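Local coordinates for putative uncharacterized protein Ta1305 (Thermoplasma acidophilum, PDB 4RKS), which phosphorylates (R)-mevalonate with ATP to give (R)-3-phosphomevalonate, a step of the alternative mevalonate pathway of extreme acidophiles, at residues 79-84 / 91-96; 134-139 / 329-334; 282-285 / 290-293. All coordinates share one frame; numbering follows the deposited sequence.

Contact 1. Residues 79-84 / 91-96; sequences IYFNGT and RSVRRV
Ile-79 and Val-93 form the centre of this contact, which is apolar across the two segments. CD1 of Ile-79 comes to 3.8 Å from CG1 of Val-93, and the two side chains lie alongside each other, pointing opposite ways. CG1 of Ile-79 stands beside its backbone N (chi1 -52°), which lets CD1 extend across to the helix. CG2, the second branch of Val-93, lies 4.4 Å from CZ of Phe-81, at an oblique angle to the ring. The same CD1 of Ile-79 also meets the aliphatic CG of Arg-94.

The polar bonds lie around this patch. Near the N-terminal end of helix 92-99, OD1 of Asp-88 takes the backbone N-H of Val-93, and OD2 takes that of Arg-94. On the other segment, Phe-81 and Thr-84 exchange two backbone hydrogen bonds, which close a type I' turn.

Of the flat groups, the guanidinium of Arg-94 has NH1 of Arg-91 over it, 3.2 Å above its plane.

The contact thus packs a helix against the first strand of a beta hairpin, 79-81 with 84-86. This lies in the N-terminal domain of a GHMP kinase, where Phe-81 sits beside the ATP-binding residues Tyr-115 and Gly-125.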
# COMPACT_ATOMS: atom_id res chain seq x y z
N ILE A 79 1.34 22.06 -5.22
CA ILE A 79 1.38 20.74 -4.60
C ILE A 79 2.22 20.85 -3.35
O ILE A 79 3.36 21.31 -3.41
CB ILE A 79 2.01 19.68 -5.52
CG1 ILE A 79 1.34 19.68 -6.90
CG2 ILE A 79 1.98 18.31 -4.86
CD1 ILE A 79 -0.12 19.46 -6.85
N TYR A 80 1.67 20.44 -2.21
CA TYR A 80 2.39 20.49 -0.94
C TYR A 80 2.42 19.13 -0.26
O TYR A 80 1.39 18.47 -0.14
CB TYR A 80 1.76 21.50 0.03
CG TYR A 80 1.80 22.95 -0.41
CD1 TYR A 80 2.96 23.70 -0.28
CD2 TYR A 80 0.68 23.57 -0.94
CE1 TYR A 80 3.01 25.03 -0.69
CE2 TYR A 80 0.71 24.89 -1.36
CZ TYR A 80 1.88 25.62 -1.24
OH TYR A 80 1.92 26.94 -1.62
N PHE A 81 3.61 18.73 0.22
CA PHE A 81 3.78 17.52 1.01
C PHE A 81 4.28 17.86 2.40
O PHE A 81 5.42 18.30 2.57
CB PHE A 81 4.76 16.56 0.30
CG PHE A 81 4.20 15.99 -0.98
CD1 PHE A 81 3.14 15.09 -0.96
CD2 PHE A 81 4.74 16.34 -2.21
CE1 PHE A 81 2.62 14.56 -2.14
CE2 PHE A 81 4.22 15.82 -3.40
CZ PHE A 81 3.16 14.92 -3.36
N ASN A 82 3.41 17.67 3.40
CA ASN A 82 3.65 18.12 4.77
C ASN A 82 4.16 19.56 4.86
O ASN A 82 5.05 19.86 5.64
CB ASN A 82 4.62 17.18 5.48
CG ASN A 82 3.95 15.91 5.97
OD1 ASN A 82 2.95 15.46 5.39
ND2 ASN A 82 4.49 15.33 7.03
N GLY A 83 3.59 20.44 4.05
CA GLY A 83 3.94 21.84 4.11
C GLY A 83 5.09 22.22 3.20
O GLY A 83 5.43 23.40 3.08
N THR A 84 5.72 21.23 2.56
CA THR A 84 6.83 21.52 1.65
C THR A 84 6.36 21.49 0.21
O THR A 84 5.85 20.48 -0.27
CB THR A 84 8.01 20.52 1.84
OG1 THR A 84 8.48 20.61 3.19
CG2 THR A 84 9.17 20.88 0.92
N ARG A 91 4.65 16.13 -13.42
CA ARG A 91 3.19 16.31 -13.47
C ARG A 91 2.49 15.03 -13.02
O ARG A 91 1.43 14.68 -13.52
CB ARG A 91 2.73 16.72 -14.87
CG ARG A 91 3.46 17.94 -15.43
CD ARG A 91 2.90 18.37 -16.78
NE ARG A 91 1.52 18.84 -16.66
CZ ARG A 91 1.18 20.06 -16.25
NH1 ARG A 91 2.13 20.94 -15.94
NH2 ARG A 91 -0.09 20.40 -16.16
N SER A 92 3.11 14.35 -12.05
CA SER A 92 2.55 13.13 -11.48
C SER A 92 1.16 13.37 -10.87
O SER A 92 0.18 12.75 -11.28
CB SER A 92 3.53 12.58 -10.42
OG SER A 92 2.91 11.60 -9.61
N VAL A 93 1.07 14.28 -9.90
CA VAL A 93 -0.21 14.62 -9.29
C VAL A 93 -1.02 15.53 -10.22
O VAL A 93 -2.24 15.37 -10.35
CB VAL A 93 -0.02 15.30 -7.92
CG1 VAL A 93 -1.34 15.90 -7.41
CG2 VAL A 93 0.55 14.31 -6.91
N ARG A 94 -0.35 16.46 -10.89
CA ARG A 94 -1.04 17.40 -11.76
C ARG A 94 -1.73 16.72 -12.95
O ARG A 94 -2.75 17.21 -13.42
CB ARG A 94 -0.07 18.49 -12.24
CG ARG A 94 0.27 19.50 -11.14
CD ARG A 94 0.96 20.75 -11.66
NE ARG A 94 2.24 20.45 -12.29
CZ ARG A 94 3.05 21.37 -12.79
NH1 ARG A 94 2.72 22.66 -12.74
NH2 ARG A 94 4.20 21.01 -13.35
N ARG A 95 -1.20 15.59 -13.41
CA ARG A 95 -1.86 14.78 -14.44
C ARG A 95 -3.27 14.36 -14.03
O ARG A 95 -4.21 14.48 -14.81
CB ARG A 95 -1.06 13.52 -14.76
CG ARG A 95 -0.32 13.58 -16.07
CD ARG A 95 0.40 12.27 -16.35
NE ARG A 95 1.50 12.46 -17.29
CZ ARG A 95 2.71 12.86 -16.94
NH1 ARG A 95 3.66 13.01 -17.85
NH2 ARG A 95 2.99 13.10 -15.66
N VAL A 96 -3.38 13.85 -12.80
CA VAL A 96 -4.66 13.41 -12.24
C VAL A 96 -5.61 14.58 -12.10
O VAL A 96 -6.79 14.50 -12.46
CB VAL A 96 -4.49 12.74 -10.87
CG1 VAL A 96 -5.85 12.42 -10.26
CG2 VAL A 96 -3.63 11.50 -10.97

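Contact 2. Residues 134-139 / 329-334; sequences IGAAIL and GGAWHR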
# COMPACT_ATOMS: atom_id res chain seq x y z
N ILE A 134 -6.53 11.08 -2.93
CA ILE A 134 -6.91 11.89 -4.08
C ILE A 134 -8.15 11.31 -4.74
O ILE A 134 -9.09 12.04 -5.03
CB ILE A 134 -5.78 11.98 -5.10
CG1 ILE A 134 -4.56 12.65 -4.48
CG2 ILE A 134 -6.24 12.78 -6.31
CD1 ILE A 134 -3.39 12.69 -5.38
N GLY A 135 -8.14 10.00 -4.99
CA GLY A 135 -9.32 9.35 -5.56
C GLY A 135 -10.60 9.56 -4.75
O GLY A 135 -11.66 9.84 -5.30
N ALA A 136 -10.49 9.43 -3.43
CA ALA A 136 -11.64 9.58 -2.54
C ALA A 136 -12.15 11.00 -2.59
O ALA A 136 -13.33 11.23 -2.47
CB ALA A 136 -11.29 9.20 -1.09
N ALA A 137 -11.25 11.97 -2.72
CA ALA A 137 -11.69 13.38 -2.81
C ALA A 137 -12.49 13.64 -4.10
O ALA A 137 -13.51 14.32 -4.09
CB ALA A 137 -10.48 14.31 -2.72
N ILE A 138 -12.00 13.10 -5.22
CA ILE A 138 -12.67 13.23 -6.51
C ILE A 138 -14.02 12.53 -6.53
O ILE A 138 -15.03 13.09 -7.01
CB ILE A 138 -11.78 12.67 -7.65
CG1 ILE A 138 -10.51 13.52 -7.80
CG2 ILE A 138 -12.56 12.61 -8.96
CD1 ILE A 138 -9.44 12.86 -8.63
N LEU A 139 -14.04 11.31 -6.02
CA LEU A 139 -15.29 10.58 -5.85
C LEU A 139 -16.24 11.29 -4.91
O LEU A 139 -17.44 11.21 -5.07
CB LEU A 139 -15.01 9.16 -5.34
CG LEU A 139 -14.37 8.26 -6.40
CD1 LEU A 139 -13.61 7.10 -5.77
CD2 LEU A 139 -15.42 7.75 -7.37
N GLY A 329 -10.09 -0.14 6.59
CA GLY A 329 -10.90 -0.01 5.38
C GLY A 329 -10.32 0.96 4.34
O GLY A 329 -9.15 1.35 4.43
N GLY A 330 -11.15 1.36 3.37
CA GLY A 330 -10.69 2.17 2.24
C GLY A 330 -10.71 3.68 2.46
O GLY A 330 -11.05 4.14 3.54
N ALA A 331 -10.30 4.44 1.45
CA ALA A 331 -10.20 5.90 1.54
C ALA A 331 -11.58 6.52 1.73
O ALA A 331 -12.58 5.95 1.31
CB ALA A 331 -9.54 6.45 0.28
N TRP A 332 -11.64 7.70 2.36
CA TRP A 332 -12.95 8.31 2.59
C TRP A 332 -12.90 9.83 2.56
O TRP A 332 -11.85 10.43 2.76
CB TRP A 332 -13.56 7.83 3.92
CG TRP A 332 -12.66 8.00 5.14
CD1 TRP A 332 -11.66 7.16 5.54
CD2 TRP A 332 -12.72 9.05 6.11
NE1 TRP A 332 -11.08 7.63 6.71
CE2 TRP A 332 -11.73 8.79 7.08
CE3 TRP A 332 -13.53 10.18 6.26
CZ2 TRP A 332 -11.50 9.63 8.17
CZ3 TRP A 332 -13.32 11.01 7.34
CH2 TRP A 332 -12.31 10.73 8.28
N HIS A 333 -14.03 10.47 2.29
CA HIS A 333 -14.01 11.91 2.14
C HIS A 333 -14.83 12.63 3.20
O HIS A 333 -15.71 12.05 3.86
CB HIS A 333 -14.51 12.30 0.73
CG HIS A 333 -15.99 12.20 0.57
ND1 HIS A 333 -16.85 13.25 0.83
CD2 HIS A 333 -16.78 11.17 0.18
CE1 HIS A 333 -18.09 12.86 0.62
NE2 HIS A 333 -18.08 11.60 0.23
N ARG A 334 -14.53 13.92 3.37
CA ARG A 334 -15.35 14.79 4.21
C ARG A 334 -16.28 15.62 3.34
O ARG A 334 -16.05 15.76 2.13
CB ARG A 334 -14.46 15.71 5.05
CG ARG A 334 -13.54 14.96 5.99
CD ARG A 334 -12.45 15.88 6.52
NE ARG A 334 -11.47 15.16 7.33
CZ ARG A 334 -11.68 14.78 8.59
NH1 ARG A 334 -12.84 15.05 9.18
NH2 ARG A 334 -10.73 14.13 9.25
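His-333 meets helix 128-141 through the root of its side chain. Its CB lies 3.6 Å from the carbonyl O of Ala-136. The next atom, CG, is 4.2 Å from the same oxygen, which approaches the ring obliquely. CG sits between the backbone N and the carbonyl carbon (chi1 76°), which keeps the near part of the ring by the Ala-136 oxygen. ND1 then turns to the next residue. It donates a hydrogen bond of 2.9 Å to the backbone O of Arg-334, nearly straight at 167°. The acceptor lies close to the imidazole plane. The donor, however, stands well above the carbonyl plane of Arg-334 and is not on a lone pair. This bond would limit the rotation of the ring. The residue as a whole is exposed.

Strand 332-333 comes from the C-terminal end of the chain. It joins the N-terminal part of this GHMP kinase fold by pairing antiparallel with strand 24-34, through backbone bonds of Trp-332 with Thr-28 and Arg-334 with Gly-26. Helix 128-141, which follows the ATP-binding residues 124-127, packs beside this pair of strands, with Ala-137 on Ile-25 and Ser-27.

Ala-136 supplies the close fit there. Its CB is 3.5 Å from CB of Ala-331 and 3.8 Å from the backbone N of Trp-332. Two methyl groups let the helix and the strand backbone come this near, with the CA atoms of Ala-136 and Trp-332 5.4 Å apart. The CB of Trp-332 points away from the helix. Its indole NE1 is hydrogen-bonded to the hydroxyl of Tyr-30, and its CH2 lies 3.9 Å above the guanidinium plane of Arg-334, offset toward the rim.

Contact 3. Residues 282-285 / 290-293; sequences LIRK and AYIV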
# COMPACT_ATOMS: atom_id res chain seq x y z
N LEU A 282 11.52 -19.72 15.77
CA LEU A 282 11.59 -20.41 17.05
C LEU A 282 10.26 -20.36 17.79
O LEU A 282 9.73 -21.40 18.19
CB LEU A 282 12.70 -19.81 17.91
CG LEU A 282 12.79 -20.32 19.36
CD1 LEU A 282 13.14 -21.81 19.39
CD2 LEU A 282 13.81 -19.51 20.16
N ILE A 283 9.71 -19.17 17.98
CA ILE A 283 8.47 -19.03 18.73
C ILE A 283 7.25 -19.51 17.95
O ILE A 283 6.18 -19.67 18.54
CB ILE A 283 8.24 -17.58 19.18
CG1 ILE A 283 8.36 -16.61 18.01
CG2 ILE A 283 9.25 -17.22 20.24
CD1 ILE A 283 8.22 -15.15 18.43
N ARG A 284 7.42 -19.75 16.65
CA ARG A 284 6.31 -20.24 15.83
C ARG A 284 5.85 -21.61 16.33
O ARG A 284 4.69 -21.98 16.19
CB ARG A 284 6.71 -20.32 14.34
CG ARG A 284 5.55 -20.66 13.40
CD ARG A 284 5.84 -20.25 11.96
NE ARG A 284 6.22 -18.84 11.86
CZ ARG A 284 7.34 -18.40 11.31
NH1 ARG A 284 8.22 -19.25 10.79
NH2 ARG A 284 7.59 -17.09 11.28
N LYS A 285 6.78 -22.34 16.93
CA LYS A 285 6.46 -23.66 17.49
C LYS A 285 5.62 -23.52 18.76
O LYS A 285 4.93 -24.45 19.16
CB LYS A 285 7.74 -24.43 17.76
CG LYS A 285 8.57 -24.71 16.51
CD LYS A 285 9.89 -25.37 16.87
CE LYS A 285 10.66 -24.56 17.91
NZ LYS A 285 12.00 -25.14 18.23
N ALA A 290 3.30 -15.40 11.32
CA ALA A 290 3.82 -15.39 9.95
C ALA A 290 4.32 -13.98 9.68
O ALA A 290 3.71 -13.02 10.17
CB ALA A 290 2.76 -15.79 8.95
N TYR A 291 5.40 -13.84 8.91
CA TYR A 291 5.94 -12.50 8.66
C TYR A 291 5.93 -12.13 7.17
O TYR A 291 5.90 -12.99 6.31
CB TYR A 291 7.37 -12.38 9.19
CG TYR A 291 8.39 -13.02 8.28
CD1 TYR A 291 8.72 -14.36 8.42
CD2 TYR A 291 9.03 -12.29 7.29
CE1 TYR A 291 9.64 -14.96 7.60
CE2 TYR A 291 9.96 -12.87 6.46
CZ TYR A 291 10.26 -14.21 6.62
OH TYR A 291 11.18 -14.79 5.79
N ILE A 292 5.98 -10.82 6.91
CA ILE A 292 6.06 -10.24 5.57
C ILE A 292 7.18 -9.19 5.54
O ILE A 292 7.35 -8.45 6.51
CB ILE A 292 4.72 -9.58 5.15
CG1 ILE A 292 3.61 -10.62 5.03
CG2 ILE A 292 4.87 -8.77 3.84
CD1 ILE A 292 2.23 -10.00 4.96
N VAL A 293 7.95 -9.13 4.45
CA VAL A 293 8.86 -8.02 4.20
C VAL A 293 8.53 -7.46 2.82
O VAL A 293 8.52 -8.21 1.85
CB VAL A 293 10.35 -8.45 4.24
CG1 VAL A 293 11.27 -7.27 3.94
CG2 VAL A 293 10.69 -9.10 5.60
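The guanidinium of Arg-284 reaches the edge of the Tyr-291 ring, not its face. NH2 lies near the ring plane, 4.1 Å from CD1 of Tyr-291. The two planes are 27° apart, but they are displaced from each other and do not stack. Seen from the guanidinium, both CD1 of Tyr-291 and CA of Ala-290 lie obliquely.

The contact closes a helix-to-strand unit in the C-terminal domain of this GHMP kinase. A short connection leads from helix 271-283 to strand 289-292. The arginine side chain spans the gap between the two. Its CG is anti to the backbone N (chi1 -173°), and the chain bends at chi3, which brings the guanidinium to the start of the strand. There NH2 is hydrogen-bonded to OD1 of Asn-289, just before strand segment 290-293, so the polar tip is tied to that residue. The Arg-284 side chain also touches Gln-251 of helix 243-262, whose OE1 accepts the backbone N-H of Tyr-291.

Tyr-291 is buried. Its side chain packs against Ile-277 and Leu-280 of helix 271-283, Glu-255 of helix 243-262 and Val-299 of strand 298-304. CG of Tyr-291 sits between the backbone N and the carbonyl carbon (chi1 78°), which brings the CD1 edge of the ring to Arg-284. Across the two segments the remaining close approach is NH2 of Arg-284 to CA of Ala-290, at 4.3 Å.

Contacts 1 and 2 are neighbours, with centres 16 Å apart, and both involve the N-terminal domain. They touch where Val-96 of helix 92-99 packs on Ile-134 and Ile-138 of helix 128-141. Contact 3 lies in the C-terminal domain, on the opposite side of the chain's centre. Its centre is about 38 Å from that of contact 1 and 34 Å from that of contact 2. Along the chain contact 1 closes first. Contact 2 joins segments separated by 189 residues, and contact 3 lies within that interval. The end of the chain comes back to the N-terminal part: strand 321-327 pairs with 53-59, and 332-333 with 24-34.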